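Long-range contact in OmpA family protein (Klebsiella pneumoniae subsp. pneumoniae, PDB 7RJJ), which probably binds peptidoglycan through this periplasmic OmpA-like domain, here holding D-alanine, and so probably links the outer membrane to the cell wall: residues 4-16 against 29-43. Residues are numbered along the deposited sequence; the frame is centred on the assembly and turned at random.
Sequences PDVIRLDSMSLFD and RLVSSLMDIKARPGW
L9 and M12 put the extended segment 4-16 against helix 27-38, running antiparallel to it: L9 lies nearest S33 and M12 nearest R29, each pair 6.6 Å between CA atoms, so the numbering rises on one side as it falls on the other. This is the edge of the OmpA-like alpha/beta fold: strand 7-8 borders the sheet next to strand 112-117, and the helix packs beneath it. L9 comes down on the helix with both methyls, CD1 facing S33 O and CD2 lying 3.6 Å from D36 CB. The selenium of M12, a selenomethionine, lies 3.1 Å from S33 OG and close to R29 O; the bend at the third torsion (chi3 -57°) leaves it, not CE, as the M12 atom nearest that hydroxyl. V71 of helix 57-77 and I114 also touch M12, placing it in the core between the sheet and the two helices. Two residues on, L14 uses its branches separately: CD1 meets L30 CD2 at 3.6 Å, while CD2 sits over one face of the R29 guanidinium, displaced toward its rim. That group has its NH2 hydrogen-bonded to G25 O, while NH1 donates to a water in the guanidinium plane, which also accepts from S13 N. Another water bridges D10 N to D36 OD2, joining polar groups through solvent; a third donates to D10 O but sits so close to S33 OG that this half of its bridge is doubtful. Past the helix, a type II turn from R40 to W43 brings the indole to I7, whose CG1 lies 3.6 Å from W43 CZ3, oblique to the ring. R40 folds over the indole, its CB above one face, and its NH2 also approaches I7 CG1. D5 O lies at the indole edge, near its plane, 3.5 Å from W43 CZ3.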
ATOM      1  N   PRO A   4      -9.633   7.489 -19.936  1.00 58.22           N
ATOM      2  CA  PRO A   4      -9.632   7.697 -18.485  1.00 53.14           C
ATOM      3  C   PRO A   4      -9.506   6.357 -17.746  1.00 50.25           C
ATOM      4  O   PRO A   4     -10.492   5.885 -17.204  1.00 52.78           O
ATOM      5  CB  PRO A   4     -10.995   8.352 -18.242  1.00 54.87           C
ATOM      6  CG  PRO A   4     -11.909   7.649 -19.234  1.00 58.09           C
ATOM      7  CD  PRO A   4     -11.000   7.113 -20.327  1.00 59.21           C
ATOM      8  N   ASP A   5      -8.303   5.780 -17.750  1.00 44.75           N
ATOM      9  CA  ASP A   5      -8.082   4.463 -17.103  1.00 42.59           C
ATOM     10  C   ASP A   5      -7.528   4.644 -15.686  1.00 35.50           C
ATOM     11  O   ASP A   5      -6.860   5.665 -15.420  1.00 33.61           O
ATOM     12  CB  ASP A   5      -7.117   3.590 -17.915  1.00 46.20           C
ATOM     13  CG  ASP A   5      -7.661   3.109 -19.249  1.00 52.06           C
ATOM     14  OD1 ASP A   5      -8.767   3.549 -19.637  1.00 55.42           O
ATOM     15  OD2 ASP A   5      -6.974   2.291 -19.892  1.00 57.23           O
ATOM     16  N   VAL A   6      -7.862   3.702 -14.803  1.00 31.08           N
ATOM     17  CA  VAL A   6      -7.258   3.655 -13.440  1.00 26.59           C
ATOM     18  C   VAL A   6      -5.761   3.417 -13.648  1.00 25.84           C
ATOM     19  O   VAL A   6      -5.411   2.701 -14.597  1.00 26.81           O
ATOM     20  CB  VAL A   6      -7.904   2.555 -12.579  1.00 25.59           C
ATOM     21  CG1 VAL A   6      -7.105   2.238 -11.322  1.00 23.52           C
ATOM     22  CG2 VAL A   6      -9.342   2.907 -12.236  1.00 26.24           C
ATOM     23  N   ILE A   7      -4.917   4.065 -12.852  1.00 23.82           N
ATOM     24  CA  ILE A   7      -3.441   3.886 -12.982  1.00 24.99           C
ATOM     25  C   ILE A   7      -2.983   3.031 -11.802  1.00 22.55           C
ATOM     26  O   ILE A   7      -3.237   3.424 -10.671  1.00 19.61           O
ATOM     27  CB  ILE A   7      -2.714   5.246 -13.024  1.00 25.67           C
ATOM     28  CG1 ILE A   7      -3.236   6.141 -14.150  1.00 28.42           C
ATOM     29  CG2 ILE A   7      -1.203   5.063 -13.098  1.00 26.89           C
ATOM     30  CD1 ILE A   7      -3.146   5.529 -15.528  1.00 31.10           C
ATOM     31  N   ARG A   8      -2.348   1.893 -12.068  1.00 24.21           N
ATOM     32  CA  ARG A   8      -1.859   1.033 -10.956  1.00 23.78           C
ATOM     33  C   ARG A   8      -0.368   1.301 -10.774  1.00 23.08           C
ATOM     34  O   ARG A   8       0.367   1.216 -11.771  1.00 24.85           O
ATOM     35  CB  ARG A   8      -2.189  -0.435 -11.240  1.00 27.24           C
ATOM     36  CG  ARG A   8      -3.686  -0.688 -11.196  1.00 30.62           C
ATOM     37  CD  ARG A   8      -4.162  -2.042 -11.664  1.00 35.77           C
ATOM     38  NE  ARG A   8      -5.614  -2.069 -11.507  1.00 39.46           N
ATOM     39  CZ  ARG A   8      -6.489  -1.515 -12.345  1.00 41.74           C
ATOM     40  NH1 ARG A   8      -7.785  -1.601 -12.085  1.00 42.14           N
ATOM     41  NH2 ARG A   8      -6.076  -0.873 -13.426  1.00 45.06           N
ATOM     42  N   LEU A   9       0.043   1.684  -9.565  1.00 20.36           N
ATOM     43  CA  LEU A   9       1.482   1.932  -9.324  1.00 21.03           C
ATOM     44  C   LEU A   9       2.143   0.588  -9.030  1.00 21.16           C
ATOM     45  O   LEU A   9       1.414  -0.367  -8.809  1.00 20.52           O
ATOM     46  CB  LEU A   9       1.652   2.922  -8.173  1.00 19.55           C
ATOM     47  CG  LEU A   9       0.892   4.236  -8.341  1.00 19.57           C
ATOM     48  CD1 LEU A   9       1.286   5.224  -7.255  1.00 19.35           C
ATOM     49  CD2 LEU A   9       1.129   4.828  -9.718  1.00 22.00           C
ATOM     50  N   ASP A  10       3.470   0.510  -9.099  1.00 23.38           N
ATOM     51  CA  ASP A  10       4.137  -0.785  -8.801  1.00 24.77           C
ATOM     52  C   ASP A  10       3.924  -1.135  -7.325  1.00 22.69           C
ATOM     53  O   ASP A  10       3.876  -0.211  -6.505  1.00 21.48           O
ATOM     54  CB  ASP A  10       5.625  -0.743  -9.152  1.00 27.96           C
ATOM     55  CG  ASP A  10       5.901  -0.715 -10.643  1.00 31.18           C
ATOM     56  OD1 ASP A  10       5.268   0.092 -11.346  1.00 33.82           O
ATOM     57  OD2 ASP A  10       6.697  -1.549 -11.095  1.00 35.48           O
ATOM     58  N   SER A  11       3.808  -2.433  -7.023  1.00 23.14           N
ATOM     59  CA  SER A  11       3.654  -2.951  -5.638  1.00 21.39           C
ATOM     60  C   SER A  11       4.859  -2.534  -4.801  1.00 20.54           C
ATOM     61  O   SER A  11       5.956  -2.406  -5.338  1.00 20.94           O
ATOM     62  CB  SER A  11       3.533  -4.455  -5.651  1.00 23.90           C
ATOM     63  OG  SER A  11       3.232  -4.938  -4.351  1.00 24.88           O
HETATM   64  N   MSE A  12       4.658  -2.381  -3.488  1.00 18.58           N
HETATM   65  CA  MSE A  12       5.718  -1.982  -2.572  1.00 18.87           C
HETATM   66  C   MSE A  12       5.748  -2.931  -1.373  1.00 18.73           C
HETATM   67  O   MSE A  12       4.912  -2.828  -0.477  1.00 17.93           O
HETATM   68  CB  MSE A  12       5.500  -0.538  -2.096  1.00 18.75           C
HETATM   69  CG  MSE A  12       5.785   0.530  -3.148  1.00 19.53           C
HETATM   70 SE   MSE A  12       5.523   2.346  -2.418  0.80 19.21          SE
HETATM   71  CE  MSE A  12       3.672   2.222  -1.809  1.00 16.61           C
ATOM     72  N   SER A  13       6.698  -3.877  -1.387  1.00 19.62           N
ATOM     73  CA  SER A  13       6.886  -4.836  -0.309  1.00 20.22           C
ATOM     74  C   SER A  13       7.790  -4.196   0.755  1.00 20.94           C
ATOM     75  O   SER A  13       9.023  -4.467   0.740  1.00 22.64           O
ATOM     76  CB  SER A  13       7.464  -6.119  -0.860  1.00 22.09           C
ATOM     77  OG  SER A  13       6.609  -6.650  -1.872  1.00 21.71           O
ATOM     78  N   LEU A  14       7.190  -3.442   1.677  1.00 19.93           N
ATOM     79  CA  LEU A  14       7.925  -2.608   2.672  1.00 21.00           C
ATOM     80  C   LEU A  14       7.724  -3.104   4.104  1.00 21.62           C
ATOM     81  O   LEU A  14       7.929  -2.268   5.020  1.00 22.36           O
ATOM     82  CB  LEU A  14       7.370  -1.174   2.609  1.00 19.85           C
ATOM     83  CG  LEU A  14       7.217  -0.539   1.231  1.00 19.35           C
ATOM     84  CD1 LEU A  14       6.553   0.832   1.348  1.00 18.71           C
ATOM     85  CD2 LEU A  14       8.547  -0.430   0.519  1.00 21.01           C
ATOM     86  N   PHE A  15       7.399  -4.381   4.326  1.00 21.83           N
ATOM     87  CA  PHE A  15       7.051  -4.764   5.721  1.00 22.83           C
ATOM     88  C   PHE A  15       7.600  -6.121   6.161  1.00 25.06           C
ATOM     89  O   PHE A  15       7.565  -7.097   5.372  1.00 24.73           O
ATOM     90  CB  PHE A  15       5.527  -4.846   5.863  1.00 21.18           C
ATOM     91  CG  PHE A  15       4.814  -3.611   5.394  1.00 19.26           C
ATOM     92  CD1 PHE A  15       4.722  -2.497   6.215  1.00 19.18           C
ATOM     93  CD2 PHE A  15       4.286  -3.542   4.115  1.00 17.83           C
ATOM     94  CE1 PHE A  15       4.102  -1.344   5.770  1.00 17.82           C
ATOM     95  CE2 PHE A  15       3.674  -2.387   3.669  1.00 16.54           C
ATOM     96  CZ  PHE A  15       3.574  -1.293   4.502  1.00 16.61           C
ATOM     97  N   ASP A  16       8.075  -6.145   7.418  1.00 27.61           N
ATOM     98  CA  ASP A  16       8.532  -7.381   8.099  1.00 30.50           C
ATOM     99  C   ASP A  16       7.296  -8.034   8.722  1.00 30.09           C
ATOM    100  O   ASP A  16       6.246  -7.331   8.857  1.00 28.13           O
ATOM    101  CB  ASP A  16       9.594  -7.101   9.168  1.00 34.18           C
ATOM    102  CG  ASP A  16      10.966  -6.656   8.617  1.00 36.22           C
ATOM    103  OD1 ASP A  16      11.388  -7.103   7.536  1.00 37.71           O
ATOM    104  OD2 ASP A  16      11.560  -5.771   9.272  1.00 38.68           O
ATOM    105  N   ARG A  29      11.366   3.473  -2.837  1.00 24.18           N
ATOM    106  CA  ARG A  29      10.085   2.949  -3.400  1.00 22.69           C
ATOM    107  C   ARG A  29       8.926   3.888  -3.045  1.00 20.59           C
ATOM    108  O   ARG A  29       8.000   4.062  -3.895  1.00 19.25           O
ATOM    109  CB  ARG A  29       9.816   1.526  -2.899  1.00 23.13           C
ATOM    110  CG  ARG A  29      10.604   0.456  -3.640  1.00 25.37           C
ATOM    111  CD  ARG A  29      10.566  -0.894  -2.954  1.00 26.65           C
ATOM    112  NE  ARG A  29      11.331  -0.888  -1.711  1.00 28.41           N
ATOM    113  CZ  ARG A  29      11.574  -1.958  -0.956  1.00 30.28           C
ATOM    114  NH1 ARG A  29      11.104  -3.146  -1.308  1.00 30.57           N
ATOM    115  NH2 ARG A  29      12.295  -1.837   0.146  1.00 31.88           N
ATOM    116  N   LEU A  30       8.974   4.485  -1.853  1.00 19.83           N
ATOM    117  CA  LEU A  30       7.910   5.441  -1.446  1.00 18.28           C
ATOM    118  C   LEU A  30       7.983   6.696  -2.312  1.00 18.62           C
ATOM    119  O   LEU A  30       6.916   7.150  -2.815  1.00 17.30           O
ATOM    120  CB  LEU A  30       8.092   5.791   0.031  1.00 18.52           C
ATOM    121  CG  LEU A  30       7.753   4.673   1.010  1.00 18.06           C
ATOM    122  CD1 LEU A  30       8.266   5.012   2.406  1.00 19.14           C
ATOM    123  CD2 LEU A  30       6.257   4.402   1.023  1.00 16.62           C
ATOM    124  N   VAL A  31       9.191   7.259  -2.450  1.00 20.42           N
ATOM    125  CA  VAL A  31       9.361   8.500  -3.254  1.00 21.62           C
ATOM    126  C   VAL A  31       8.865   8.211  -4.679  1.00 21.80           C
ATOM    127  O   VAL A  31       8.175   9.106  -5.262  1.00 22.08           O
ATOM    128  CB  VAL A  31      10.815   9.021  -3.204  1.00 23.91           C
ATOM    129  CG1 VAL A  31      11.076  10.091  -4.254  1.00 25.46           C
ATOM    130  CG2 VAL A  31      11.177   9.541  -1.814  1.00 24.44           C
ATOM    131  N   SER A  32       9.153   7.000  -5.195  1.00 22.06           N
ATOM    132  CA  SER A  32       8.747   6.655  -6.584  1.00 22.93           C
ATOM    133  C   SER A  32       7.216   6.723  -6.728  1.00 21.17           C
ATOM    134  O   SER A  32       6.725   7.300  -7.744  1.00 21.58           O
ATOM    135  CB  SER A  32       9.286   5.309  -6.985  1.00 23.86           C
ATOM    136  OG  SER A  32       8.865   4.993  -8.299  1.00 25.15           O
ATOM    137  N   SER A  33       6.491   6.166  -5.759  1.00 19.68           N
ATOM    138  CA  SER A  33       5.003   6.214  -5.779  1.00 18.39           C
ATOM    139  C   SER A  33       4.538   7.663  -5.646  1.00 17.96           C
ATOM    140  O   SER A  33       3.581   8.041  -6.344  1.00 17.22           O
ATOM    141  CB  SER A  33       4.408   5.377  -4.686  1.00 17.27           C
ATOM    142  OG  SER A  33       4.706   4.007  -4.886  1.00 18.68           O
ATOM    143  N   LEU A  34       5.198   8.415  -4.761  1.00 18.35           N
ATOM    144  CA  LEU A  34       4.866   9.833  -4.507  1.00 19.01           C
ATOM    145  C   LEU A  34       4.919  10.626  -5.811  1.00 21.00           C
ATOM    146  O   LEU A  34       3.987  11.370  -6.110  1.00 20.61           O
ATOM    147  CB  LEU A  34       5.822  10.393  -3.452  1.00 19.52           C
ATOM    148  CG  LEU A  34       5.655  11.882  -3.153  1.00 20.42           C
ATOM    149  CD1 LEU A  34       4.244  12.184  -2.673  1.00 18.96           C
ATOM    150  CD2 LEU A  34       6.678  12.352  -2.133  1.00 21.60           C
HETATM  151  N   MSE A  35       6.001  10.446  -6.579  0.50 22.63           N
HETATM  152  CA  MSE A  35       6.162  11.175  -7.826  0.50 25.03           C
HETATM  153  C   MSE A  35       5.006  10.833  -8.771  0.50 24.29           C
HETATM  154  O   MSE A  35       4.417  11.733  -9.392  0.50 24.96           O
HETATM  155  CB  MSE A  35       7.547  10.902  -8.423  0.50 27.45           C
HETATM  156  CG  MSE A  35       8.560  11.966  -8.055  0.50 30.16           C
HETATM  157 SE   MSE A  35      10.413  11.371  -8.227  0.50 33.29          SE
HETATM  158  CE  MSE A  35      10.641   9.424  -8.160  0.50 31.87           C
ATOM    159  N   ASP A  36       4.640   9.545  -8.834  1.00 23.16           N
ATOM    160  CA  ASP A  36       3.529   9.113  -9.672  1.00 23.09           C
ATOM    161  C   ASP A  36       2.231   9.789  -9.194  1.00 21.52           C
ATOM    162  O   ASP A  36       1.418  10.179 -10.052  1.00 21.52           O
ATOM    163  CB  ASP A  36       3.373   7.590  -9.679  1.00 22.93           C
ATOM    164  CG  ASP A  36       4.510   6.840 -10.361  1.00 24.82           C
ATOM    165  OD1 ASP A  36       5.165   7.431 -11.218  1.00 27.31           O
ATOM    166  OD2 ASP A  36       4.728   5.664 -10.016  1.00 25.74           O
ATOM    167  N   ILE A  37       2.060   9.923  -7.875  1.00 19.64           N
ATOM    168  CA  ILE A  37       0.866  10.601  -7.278  1.00 19.11           C
ATOM    169  C   ILE A  37       0.890  12.094  -7.643  1.00 20.94           C
ATOM    170  O   ILE A  37      -0.188  12.625  -8.033  1.00 20.91           O
ATOM    171  CB  ILE A  37       0.809  10.379  -5.749  1.00 17.57           C
ATOM    172  CG1 ILE A  37       0.358   8.952  -5.427  1.00 16.39           C
ATOM    173  CG2 ILE A  37      -0.086  11.413  -5.072  1.00 17.55           C
ATOM    174  CD1 ILE A  37       0.643   8.483  -4.018  1.00 15.68           C
ATOM    175  N   LYS A  38       2.066  12.726  -7.568  1.00 22.42           N
ATOM    176  CA  LYS A  38       2.195  14.184  -7.821  1.00 24.99           C
ATOM    177  C   LYS A  38       1.867  14.494  -9.283  1.00 26.54           C
ATOM    178  O   LYS A  38       1.382  15.604  -9.532  1.00 27.96           O
ATOM    179  CB  LYS A  38       3.593  14.677  -7.432  1.00 27.25           C
ATOM    180  CG  LYS A  38       3.885  14.628  -5.938  1.00 26.93           C
ATOM    181  CD  LYS A  38       3.085  15.623  -5.141  1.00 27.76           C
ATOM    182  CE  LYS A  38       3.261  15.464  -3.648  1.00 27.58           C
ATOM    183  NZ  LYS A  38       2.669  16.609  -2.909  1.00 28.20           N
ATOM    184  N   ALA A  39       2.065  13.532 -10.186  1.00 26.46           N
ATOM    185  CA  ALA A  39       1.793  13.772 -11.621  1.00 28.90           C
ATOM    186  C   ALA A  39       0.287  13.716 -11.898  1.00 28.69           C
ATOM    187  O   ALA A  39      -0.104  14.097 -13.013  1.00 29.83           O
ATOM    188  CB  ALA A  39       2.543  12.770 -12.462  1.00 29.81           C
ATOM    189  N   ARG A  40      -0.526  13.273 -10.926  1.00 26.77           N
ATOM    190  CA  ARG A  40      -1.987  13.183 -11.183  1.00 26.63           C
ATOM    191  C   ARG A  40      -2.744  13.855 -10.038  1.00 23.92           C
ATOM    192  O   ARG A  40      -3.461  13.208  -9.286  1.00 21.37           O
ATOM    193  CB  ARG A  40      -2.381  11.724 -11.423  1.00 27.28           C
ATOM    194  CG  ARG A  40      -1.309  10.935 -12.166  1.00 30.53           C
ATOM    195  CD  ARG A  40      -1.779   9.910 -13.169  1.00 32.73           C
ATOM    196  NE  ARG A  40      -2.292  10.599 -14.347  1.00 38.66           N
ATOM    197  CZ  ARG A  40      -2.362  10.086 -15.576  1.00 41.18           C
ATOM    198  NH1 ARG A  40      -2.855  10.813 -16.565  1.00 43.34           N
ATOM    199  NH2 ARG A  40      -1.919   8.864 -15.823  1.00 42.56           N
ATOM    200  N   PRO A  41      -2.634  15.192  -9.897  1.00 25.36           N
ATOM    201  CA  PRO A  41      -3.333  15.905  -8.831  1.00 23.87           C
ATOM    202  C   PRO A  41      -4.851  15.691  -8.873  1.00 20.95           C
ATOM    203  O   PRO A  41      -5.401  15.697  -9.939  1.00 21.08           O
ATOM    204  CB  PRO A  41      -3.041  17.390  -9.106  1.00 26.24           C
ATOM    205  CG  PRO A  41      -1.800  17.394  -9.969  1.00 28.83           C
ATOM    206  CD  PRO A  41      -1.813  16.085 -10.730  1.00 28.03           C
ATOM    207  N   GLY A  42      -5.459  15.419  -7.723  1.00 19.12           N
ATOM    208  CA  GLY A  42      -6.928  15.319  -7.657  1.00 17.50           C
ATOM    209  C   GLY A  42      -7.480  13.933  -7.902  1.00 15.49           C
ATOM    210  O   GLY A  42      -8.700  13.772  -7.735  1.00 15.14           O
ATOM    211  N   TRP A  43      -6.648  12.965  -8.297  1.00 14.68           N
ATOM    212  CA  TRP A  43      -7.160  11.584  -8.503  1.00 13.43           C
ATOM    213  C   TRP A  43      -7.323  10.907  -7.136  1.00 12.14           C
ATOM    214  O   TRP A  43      -6.488  11.180  -6.247  1.00 12.42           O
ATOM    215  CB  TRP A  43      -6.199  10.780  -9.387  1.00 14.11           C
ATOM    216  CG  TRP A  43      -6.142  11.182 -10.826  1.00 15.56           C
ATOM    217  CD1 TRP A  43      -6.049  12.440 -11.351  1.00 16.58           C
ATOM    218  CD2 TRP A  43      -6.014  10.279 -11.934  1.00 16.75           C
ATOM    219  NE1 TRP A  43      -5.958  12.374 -12.715  1.00 18.27           N
ATOM    220  CE2 TRP A  43      -5.923  11.060 -13.101  1.00 18.56           C
ATOM    221  CE3 TRP A  43      -6.006   8.887 -12.048  1.00 16.85           C
ATOM    222  CZ2 TRP A  43      -5.826  10.491 -14.370  1.00 20.74           C
ATOM    223  CZ3 TRP A  43      -5.907   8.326 -13.297  1.00 18.95           C
ATOM    224  CH2 TRP A  43      -5.806   9.116 -14.442  1.00 20.97           C
TER
HETATM  225  O   HOH W   1       4.523   2.757 -10.567  1.00 25.84           O
HETATM  226  O   HOH W   2       5.148   2.275  -6.635  1.00 29.41           O
HETATM  227  O   HOH W   3       8.975  -3.586  -3.312  1.00 21.36           O